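Local coordinates for cycloserine biosynthesis protein DcsG (Streptomyces lavendulae, PDB 6JIL) that catalyses the ATP- and magnesium-dependent ring closure of O-ureido-D-serine to the antibiotic D-cycloserine, as a member of the ATP-grasp ligase family, at residues Arg160-Leu165 against Val172-Tyr177; Ala204-Met207 against Thr211-Val214. All coordinates share one frame; numbering follows the deposited sequence.

Interaction 1: residues Arg160-Leu165 against Val172-Tyr177; sequences RHVARL and VILQPY. With ADP (adenosine-5'-diphosphate), chain G.
The amino nitrogen N6 of ADP is gripped by two neighbouring residues of the segment 172-177. It donates one hydrogen bond to the Pro176 backbone O (N6 to O 3.0 Å) and another to the carboxamide OE1 of Gln175 (N6 to OE1 3.2 Å, 165° at the hydrogen). With CG anti to the carbonyl carbon (chi1 -51°) and the chain extended beyond it, Gln175 carries OE1 to N6. Its amide is fixed at both ends: OE1 also takes a hydrogen bond from Lys137 NZ, and NE2 is bonded to Thr108 OG1. Next along the chain, Tyr177 brings a ring face to the base, with ADP C2 lying 3.3 Å above the ring plane and displaced toward its rim. Asp182 holds the Tyr177 hydroxyl.

The same strand is backed by the helical segment 160-165, part of helix 155-167, which runs roughly antiparallel to it (153°); the short axes of the two segments approach to 9.3 Å. Val172 divides its two methyls between successive helix turns. CG1 meets Val162 CG2 at 4.1 Å, while CG2 presses on Leu165 CB at 3.4 Å, the tightest point of the interface. Val162 CG2 also meets Leu174 CD2, the two side chains crossing at about a right angle.

No hydrogen bond spans the two segments, and all four touching residues are buried, so apolar contact alone joins helix to strand here. Two carbonyl acceptors converging on N6 are consistent with recognition of an exocyclic amino group, and hence with selection of adenine over a 6-oxo purine.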
ATOM      1  N   ARG A 160      17.090 -15.713   8.506  1.00 22.04           N
ATOM      2  CA  ARG A 160      16.146 -16.441   9.345  1.00 23.52           C
ATOM      3  C   ARG A 160      14.812 -15.717   9.311  1.00 20.80           C
ATOM      4  O   ARG A 160      13.755 -16.339   9.383  1.00 20.51           O
ATOM      5  CB  ARG A 160      16.666 -16.548  10.781  1.00 26.20           C
ATOM      6  CG  ARG A 160      17.584 -17.749  11.013  1.00 32.50           C
ATOM      7  CD  ARG A 160      18.708 -17.429  11.999  1.00 38.97           C
ATOM      8  NE  ARG A 160      18.228 -16.793  13.227  1.00 42.84           N
ATOM      9  CZ  ARG A 160      19.022 -16.308  14.178  1.00 45.30           C
ATOM     10  NH1 ARG A 160      20.342 -16.386  14.048  1.00 44.78           N
ATOM     11  NH2 ARG A 160      18.499 -15.738  15.259  1.00 47.27           N
ATOM     12  N   HIS A 161      14.867 -14.399   9.194  1.00 18.91           N
ATOM     13  CA  HIS A 161      13.648 -13.604   9.108  1.00 17.85           C
ATOM     14  C   HIS A 161      13.028 -13.948   7.756  1.00 16.85           C
ATOM     15  O   HIS A 161      11.824 -14.177   7.649  1.00 16.66           O
ATOM     16  CB  HIS A 161      13.983 -12.109   9.181  1.00 16.40           C
ATOM     17  CG  HIS A 161      12.793 -11.207   9.061  1.00 16.06           C
ATOM     18  ND1 HIS A 161      12.904  -9.834   9.011  1.00 16.32           N
ATOM     19  CD2 HIS A 161      11.470 -11.478   8.970  1.00 16.92           C
ATOM     20  CE1 HIS A 161      11.702  -9.299   8.894  1.00 17.80           C
ATOM     21  NE2 HIS A 161      10.813 -10.276   8.867  1.00 17.19           N
ATOM     22  N   VAL A 162      13.874 -14.008   6.733  1.00 16.18           N
ATOM     23  CA  VAL A 162      13.430 -14.326   5.385  1.00 17.15           C
ATOM     24  C   VAL A 162      12.799 -15.712   5.338  1.00 17.76           C
ATOM     25  O   VAL A 162      11.711 -15.888   4.787  1.00 17.89           O
ATOM     26  CB  VAL A 162      14.611 -14.261   4.372  1.00 15.13           C
ATOM     27  CG1 VAL A 162      14.192 -14.841   3.025  1.00 13.42           C
ATOM     28  CG2 VAL A 162      15.051 -12.813   4.193  1.00 13.16           C
ATOM     29  N   ALA A 163      13.480 -16.687   5.931  1.00 17.42           N
ATOM     30  CA  ALA A 163      12.989 -18.055   5.936  1.00 17.92           C
ATOM     31  C   ALA A 163      11.603 -18.141   6.558  1.00 18.29           C
ATOM     32  O   ALA A 163      10.722 -18.818   6.031  1.00 18.38           O
ATOM     33  CB  ALA A 163      13.961 -18.965   6.687  1.00 18.28           C
ATOM     34  N   ARG A 164      11.422 -17.447   7.676  1.00 19.37           N
ATOM     35  CA  ARG A 164      10.150 -17.435   8.394  1.00 20.37           C
ATOM     36  C   ARG A 164       9.010 -16.988   7.483  1.00 20.05           C
ATOM     37  O   ARG A 164       7.896 -17.499   7.576  1.00 19.99           O
ATOM     38  CB  ARG A 164      10.255 -16.505   9.619  1.00 21.07           C
ATOM     39  CG  ARG A 164       8.955 -16.320  10.402  1.00 24.22           C
ATOM     40  CD  ARG A 164       9.183 -15.587  11.738  1.00 28.10           C
ATOM     41  NE  ARG A 164       9.551 -14.176  11.594  1.00 28.12           N
ATOM     42  CZ  ARG A 164       8.688 -13.195  11.341  1.00 29.16           C
ATOM     43  NH1 ARG A 164       7.393 -13.462  11.206  1.00 27.98           N
ATOM     44  NH2 ARG A 164       9.116 -11.943  11.220  1.00 27.14           N
ATOM     45  N   LEU A 165       9.298 -16.035   6.602  1.00 19.96           N
ATOM     46  CA  LEU A 165       8.295 -15.509   5.680  1.00 20.54           C
ATOM     47  C   LEU A 165       8.006 -16.456   4.525  1.00 20.12           C
ATOM     48  O   LEU A 165       6.862 -16.605   4.099  1.00 19.25           O
ATOM     49  CB  LEU A 165       8.745 -14.150   5.129  1.00 19.17           C
ATOM     50  CG  LEU A 165       8.798 -13.035   6.172  1.00 18.61           C
ATOM     51  CD1 LEU A 165       9.169 -11.714   5.513  1.00 16.92           C
ATOM     52  CD2 LEU A 165       7.442 -12.928   6.838  1.00 17.27           C
ATOM     53  N   VAL A 172       9.391 -12.645  -0.471  1.00 19.87           N
ATOM     54  CA  VAL A 172      10.093 -11.678   0.364  1.00 19.27           C
ATOM     55  C   VAL A 172      10.874 -10.695  -0.476  1.00 20.58           C
ATOM     56  O   VAL A 172      11.501 -11.067  -1.467  1.00 22.45           O
ATOM     57  CB  VAL A 172      11.068 -12.384   1.334  1.00 19.63           C
ATOM     58  CG1 VAL A 172      11.828 -11.358   2.166  1.00 19.09           C
ATOM     59  CG2 VAL A 172      10.294 -13.335   2.237  1.00 16.44           C
ATOM     60  N   ILE A 173      10.829  -9.430  -0.080  1.00 21.13           N
ATOM     61  CA  ILE A 173      11.551  -8.395  -0.793  1.00 21.23           C
ATOM     62  C   ILE A 173      12.742  -7.918   0.020  1.00 20.40           C
ATOM     63  O   ILE A 173      12.637  -7.698   1.222  1.00 21.46           O
ATOM     64  CB  ILE A 173      10.626  -7.193  -1.132  1.00 22.15           C
ATOM     65  CG1 ILE A 173       9.792  -7.526  -2.369  1.00 22.35           C
ATOM     66  CG2 ILE A 173      11.443  -5.939  -1.390  1.00 20.49           C
ATOM     67  CD1 ILE A 173       8.845  -6.439  -2.776  1.00 23.79           C
ATOM     68  N   LEU A 174      13.883  -7.793  -0.651  1.00 20.65           N
ATOM     69  CA  LEU A 174      15.111  -7.314  -0.030  1.00 19.45           C
ATOM     70  C   LEU A 174      15.426  -5.973  -0.677  1.00 19.02           C
ATOM     71  O   LEU A 174      15.452  -5.868  -1.901  1.00 19.38           O
ATOM     72  CB  LEU A 174      16.269  -8.285  -0.293  1.00 17.88           C
ATOM     73  CG  LEU A 174      16.138  -9.725   0.213  1.00 17.07           C
ATOM     74  CD1 LEU A 174      17.381 -10.521  -0.170  1.00 17.35           C
ATOM     75  CD2 LEU A 174      15.954  -9.725   1.716  1.00 18.01           C
ATOM     76  N   GLN A 175      15.640  -4.943   0.135  1.00 19.38           N
ATOM     77  CA  GLN A 175      15.971  -3.626  -0.405  1.00 19.32           C
ATOM     78  C   GLN A 175      17.070  -2.975   0.413  1.00 18.39           C
ATOM     79  O   GLN A 175      17.191  -3.212   1.612  1.00 16.78           O
ATOM     80  CB  GLN A 175      14.770  -2.666  -0.370  1.00 18.05           C
ATOM     81  CG  GLN A 175      13.483  -3.164  -0.970  1.00 19.95           C
ATOM     82  CD  GLN A 175      12.350  -2.164  -0.798  1.00 19.85           C
ATOM     83  OE1 GLN A 175      12.116  -1.658   0.299  1.00 19.96           O
ATOM     84  NE2 GLN A 175      11.639  -1.880  -1.880  1.00 21.77           N
ATOM     85  N   PRO A 176      17.898  -2.153  -0.234  1.00 18.98           N
ATOM     86  CA  PRO A 176      18.944  -1.502   0.547  1.00 18.96           C
ATOM     87  C   PRO A 176      18.221  -0.461   1.394  1.00 20.29           C
ATOM     88  O   PRO A 176      17.181   0.049   0.982  1.00 20.44           O
ATOM     89  CB  PRO A 176      19.819  -0.858  -0.519  1.00 18.81           C
ATOM     90  CG  PRO A 176      18.845  -0.566  -1.625  1.00 19.04           C
ATOM     91  CD  PRO A 176      18.034  -1.840  -1.667  1.00 18.44           C
ATOM     92  N   TYR A 177      18.746  -0.160   2.573  1.00 21.55           N
ATOM     93  CA  TYR A 177      18.121   0.842   3.421  1.00 22.97           C
ATOM     94  C   TYR A 177      18.411   2.234   2.863  1.00 25.31           C
ATOM     95  O   TYR A 177      19.573   2.630   2.753  1.00 25.49           O
ATOM     96  CB  TYR A 177      18.656   0.763   4.852  1.00 22.17           C
ATOM     97  CG  TYR A 177      17.883   1.653   5.788  1.00 22.05           C
ATOM     98  CD1 TYR A 177      16.651   1.247   6.303  1.00 22.16           C
ATOM     99  CD2 TYR A 177      18.333   2.934   6.096  1.00 21.30           C
ATOM    100  CE1 TYR A 177      15.884   2.098   7.096  1.00 21.41           C
ATOM    101  CE2 TYR A 177      17.570   3.797   6.888  1.00 22.32           C
ATOM    102  CZ  TYR A 177      16.346   3.373   7.380  1.00 20.13           C
ATOM    103  OH  TYR A 177      15.569   4.223   8.135  1.00 20.32           O
TER
HETATM  104  PB  ADP G 403       4.334  -1.380   4.631  1.00 15.07           P
HETATM  105  O1B ADP G 403       4.189   0.152   5.112  1.00 15.55           O
HETATM  106  O2B ADP G 403       3.289  -1.687   3.561  1.00 16.24           O
HETATM  107  O3B ADP G 403       4.108  -2.303   5.849  1.00 14.51           O
HETATM  108  PA  ADP G 403       6.740  -0.371   3.762  1.00 15.40           P
HETATM  109  O1A ADP G 403       7.432  -0.510   2.482  1.00 18.23           O
HETATM  110  O2A ADP G 403       5.894   0.975   3.714  1.00 18.51           O
HETATM  111  O3A ADP G 403       5.805  -1.690   3.986  1.00 18.34           O
HETATM  112  O5' ADP G 403       7.847  -0.337   4.929  1.00 19.41           O
HETATM  113  C5' ADP G 403       7.262   0.167   6.130  1.00 15.69           C
HETATM  114  C4' ADP G 403       8.188   1.245   6.708  1.00 17.85           C
HETATM  115  O4' ADP G 403       9.532   0.729   6.833  1.00 18.45           O
HETATM  116  C3' ADP G 403       8.256   2.461   5.792  1.00 17.94           C
HETATM  117  O3' ADP G 403       7.248   3.416   6.105  1.00 20.88           O
HETATM  118  C2' ADP G 403       9.675   2.986   6.019  1.00 19.64           C
HETATM  119  O2' ADP G 403       9.728   3.924   7.100  1.00 21.76           O
HETATM  120  C1' ADP G 403      10.487   1.704   6.311  1.00 19.75           C
HETATM  121  N9  ADP G 403      11.166   1.195   5.085  1.00 19.96           N
HETATM  122  C8  ADP G 403      10.820   0.092   4.343  1.00 19.04           C
HETATM  123  N7  ADP G 403      11.665  -0.090   3.371  1.00 16.25           N
HETATM  124  C5  ADP G 403      12.607   0.874   3.412  1.00 17.79           C
HETATM  125  C6  ADP G 403      13.862   1.064   2.772  1.00 17.65           C
HETATM  126  N6  ADP G 403      14.246   0.258   1.711  1.00 15.38           N
HETATM  127  N1  ADP G 403      14.680   2.031   3.230  1.00 17.83           N
HETATM  128  C2  ADP G 403      14.346   2.806   4.263  1.00 18.87           C
HETATM  129  N3  ADP G 403      13.185   2.660   4.898  1.00 18.46           N
HETATM  130  C4  ADP G 403      12.297   1.723   4.516  1.00 17.97           C

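Interaction 2: residues Ala204-Met207 against Thr211-Val214; sequences AMLM and TVHV. With ADP (adenosine-5'-diphosphate), chain G.
Two short backbone hydrogen bonds tie Ala204-Met207 to Thr211-Val214. His213 N donates to Met205 O over 2.6 Å, almost straight at 173°, and Met207 N donates to Thr211 O over 2.7 Å, at 160°. Between them Leu206 and Val212 form a non-hydrogen-bonded antiparallel pair, whose side chains lie alongside each other and point the same way, with Leu206 CD1 3.9 Å from Val212 CG1.

At another part of the contact the selenomethionine Met207, its chain bent at chi2 and chi3, crosses His213 obliquely. Its CG comes to 3.3 Å from His213 CE1, and its selenium lies at the edge of the imidazole. Thr211 CG2 sits over one face of that ring, offset toward the rim. His213 ND1 is buried here and has no polar partner in the model. The selenium of Met205, also a selenomethionine, rests 3.5 Å from Val214 C and so lies against the backbone of 211-214.

Residues 204-207 also face the nucleotide. Met205 N donates to ADP O2' over 3.2 Å, a clearly bent bond at 138°, and Leu206 CD2 packs on the sugar at 3.3 Å from ADP C1'. Further out, Ser144 OG bonds to His213 O, Arg149 NH1 bonds to Leu206 O, the Phe219 ring meets that of His213, and Asp209 takes up the Thr211 hydroxyl.

Together these features make a hairpin-like loop with a single bridge, set between strands 195-202 and 220-223. Through Ala204-Met207 it forms part of the ribose-facing side of the nucleotide site in this ATP-grasp domain.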
ATOM      1  N   ALA A 204      10.172   8.080   9.914  1.00 21.17           N
ATOM      2  CA  ALA A 204      10.794   6.782   9.685  1.00 21.36           C
ATOM      3  C   ALA A 204      10.120   5.769  10.606  1.00 22.04           C
ATOM      4  O   ALA A 204       9.660   6.124  11.684  1.00 23.82           O
ATOM      5  CB  ALA A 204      12.290   6.864   9.978  1.00 18.00           C
HETATM    6  N   MSE A 205      10.061   4.510  10.185  1.00 23.79           N
HETATM    7  CA  MSE A 205       9.422   3.468  10.989  1.00 23.71           C
HETATM    8  C   MSE A 205      10.423   2.490  11.602  1.00 23.66           C
HETATM    9  O   MSE A 205      10.183   1.917  12.667  1.00 22.38           O
HETATM   10  CB  MSE A 205       8.429   2.689  10.127  1.00 24.34           C
HETATM   11  CG  MSE A 205       7.242   3.504   9.640  1.00 28.23           C
HETATM   12 SE   MSE A 205       6.011   3.940  11.071  1.00 32.87          SE
HETATM   13  CE  MSE A 205       6.276   5.853  11.182  1.00 27.07           C
ATOM     14  N   LEU A 206      11.540   2.298  10.913  1.00 23.32           N
ATOM     15  CA  LEU A 206      12.580   1.384  11.358  1.00 23.10           C
ATOM     16  C   LEU A 206      13.685   2.129  12.112  1.00 25.57           C
ATOM     17  O   LEU A 206      14.489   2.842  11.509  1.00 25.98           O
ATOM     18  CB  LEU A 206      13.166   0.669  10.139  1.00 19.82           C
ATOM     19  CG  LEU A 206      12.382  -0.466   9.464  1.00 18.63           C
ATOM     20  CD1 LEU A 206      10.921  -0.471   9.891  1.00 18.31           C
ATOM     21  CD2 LEU A 206      12.523  -0.330   7.966  1.00 13.70           C
HETATM   22  N   MSE A 207      13.727   1.956  13.431  1.00 27.15           N
HETATM   23  CA  MSE A 207      14.733   2.619  14.254  1.00 28.52           C
HETATM   24  C   MSE A 207      16.074   1.898  14.206  1.00 27.31           C
HETATM   25  O   MSE A 207      16.128   0.674  14.093  1.00 28.64           O
HETATM   26  CB  MSE A 207      14.267   2.700  15.708  1.00 32.18           C
HETATM   27  CG  MSE A 207      13.009   3.524  15.930  1.00 38.80           C
HETATM   28 SE   MSE A 207      13.068   5.301  15.149  1.00 51.55          SE
HETATM   29  CE  MSE A 207      14.659   5.979  16.020  1.00 47.41           C
ATOM     30  N   THR A 211      13.945  -1.077  16.821  1.00 26.41           N
ATOM     31  CA  THR A 211      12.534  -0.790  17.015  1.00 23.48           C
ATOM     32  C   THR A 211      11.830  -0.600  15.676  1.00 22.19           C
ATOM     33  O   THR A 211      12.379  -0.007  14.744  1.00 20.11           O
ATOM     34  CB  THR A 211      12.340   0.476  17.861  1.00 23.87           C
ATOM     35  OG1 THR A 211      13.118   0.367  19.062  1.00 23.12           O
ATOM     36  CG2 THR A 211      10.869   0.650  18.220  1.00 20.75           C
ATOM     37  N   VAL A 212      10.614  -1.121  15.585  1.00 20.83           N
ATOM     38  CA  VAL A 212       9.823  -1.000  14.372  1.00 18.25           C
ATOM     39  C   VAL A 212       8.525  -0.303  14.742  1.00 19.27           C
ATOM     40  O   VAL A 212       7.696  -0.861  15.451  1.00 18.56           O
ATOM     41  CB  VAL A 212       9.513  -2.382  13.771  1.00 17.70           C
ATOM     42  CG1 VAL A 212       8.669  -2.232  12.506  1.00 16.35           C
ATOM     43  CG2 VAL A 212      10.809  -3.107  13.468  1.00 14.68           C
ATOM     44  N   HIS A 213       8.359   0.930  14.280  1.00 20.69           N
ATOM     45  CA  HIS A 213       7.148   1.675  14.580  1.00 21.37           C
ATOM     46  C   HIS A 213       6.017   1.362  13.625  1.00 20.53           C
ATOM     47  O   HIS A 213       6.201   0.719  12.593  1.00 19.21           O
ATOM     48  CB  HIS A 213       7.418   3.183  14.567  1.00 21.37           C
ATOM     49  CG  HIS A 213       8.236   3.651  15.729  1.00 23.95           C
ATOM     50  ND1 HIS A 213       9.449   4.290  15.579  1.00 22.30           N
ATOM     51  CD2 HIS A 213       8.027   3.542  17.063  1.00 24.49           C
ATOM     52  CE1 HIS A 213       9.953   4.552  16.772  1.00 25.13           C
ATOM     53  NE2 HIS A 213       9.111   4.108  17.689  1.00 24.21           N
ATOM     54  N   VAL A 214       4.840   1.837  14.002  1.00 19.70           N
ATOM     55  CA  VAL A 214       3.629   1.662  13.236  1.00 21.21           C
ATOM     56  C   VAL A 214       3.154   3.109  12.993  1.00 22.04           C
ATOM     57  O   VAL A 214       3.113   3.914  13.917  1.00 21.88           O
ATOM     58  CB  VAL A 214       2.642   0.785  14.066  1.00 22.09           C
ATOM     59  CG1 VAL A 214       1.419   1.566  14.497  1.00 23.41           C
ATOM     60  CG2 VAL A 214       2.287  -0.446  13.276  1.00 21.94           C
TER
HETATM   61  PB  ADP G 403       4.334  -1.380   4.631  1.00 15.07           P
HETATM   62  O1B ADP G 403       4.189   0.152   5.112  1.00 15.55           O
HETATM   63  O2B ADP G 403       3.289  -1.687   3.561  1.00 16.24           O
HETATM   64  O3B ADP G 403       4.108  -2.303   5.849  1.00 14.51           O
HETATM   65  PA  ADP G 403       6.740  -0.371   3.762  1.00 15.40           P
HETATM   66  O1A ADP G 403       7.432  -0.510   2.482  1.00 18.23           O
HETATM   67  O2A ADP G 403       5.894   0.975   3.714  1.00 18.51           O
HETATM   68  O3A ADP G 403       5.805  -1.690   3.986  1.00 18.34           O
HETATM   69  O5' ADP G 403       7.847  -0.337   4.929  1.00 19.41           O
HETATM   70  C5' ADP G 403       7.262   0.167   6.130  1.00 15.69           C
HETATM   71  C4' ADP G 403       8.188   1.245   6.708  1.00 17.85           C
HETATM   72  O4' ADP G 403       9.532   0.729   6.833  1.00 18.45           O
HETATM   73  C3' ADP G 403       8.256   2.461   5.792  1.00 17.94           C
HETATM   74  O3' ADP G 403       7.248   3.416   6.105  1.00 20.88           O
HETATM   75  C2' ADP G 403       9.675   2.986   6.019  1.00 19.64           C
HETATM   76  O2' ADP G 403       9.728   3.924   7.100  1.00 21.76           O
HETATM   77  C1' ADP G 403      10.487   1.704   6.311  1.00 19.75           C
HETATM   78  N9  ADP G 403      11.166   1.195   5.085  1.00 19.96           N
HETATM   79  C8  ADP G 403      10.820   0.092   4.343  1.00 19.04           C
HETATM   80  N7  ADP G 403      11.665  -0.090   3.371  1.00 16.25           N
HETATM   81  C5  ADP G 403      12.607   0.874   3.412  1.00 17.79           C
HETATM   82  C6  ADP G 403      13.862   1.064   2.772  1.00 17.65           C
HETATM   83  N6  ADP G 403      14.246   0.258   1.711  1.00 15.38           N
HETATM   84  N1  ADP G 403      14.680   2.031   3.230  1.00 17.83           N
HETATM   85  C2  ADP G 403      14.346   2.806   4.263  1.00 18.87           C
HETATM   86  N3  ADP G 403      13.185   2.660   4.898  1.00 18.46           N
HETATM   87  C4  ADP G 403      12.297   1.723   4.516  1.00 17.97           C

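In the fold
Followed from the N terminus, the two contacts come in series, neither nested in the other nor crossed with it. Interaction 1 closes the short connection from helix 155-167 to strand 172-176, and thereby fastens the helix to the four-stranded antiparallel sheet. The chain then passes through the helix 181-184 and the paired strands 186-192 and 195-202 of the five-stranded sheet before interaction 2 closes the short turn 208-210 within the connection to strand 220-223. Their centres lie about 16 Å apart, yet Tyr177 OH packs against Leu206 O at 3.8 Å. ADP touches both: interaction 1 contributes to the adenine side of the pocket and interaction 2 to the ribose side, so the nucleotide lies between the two sheets.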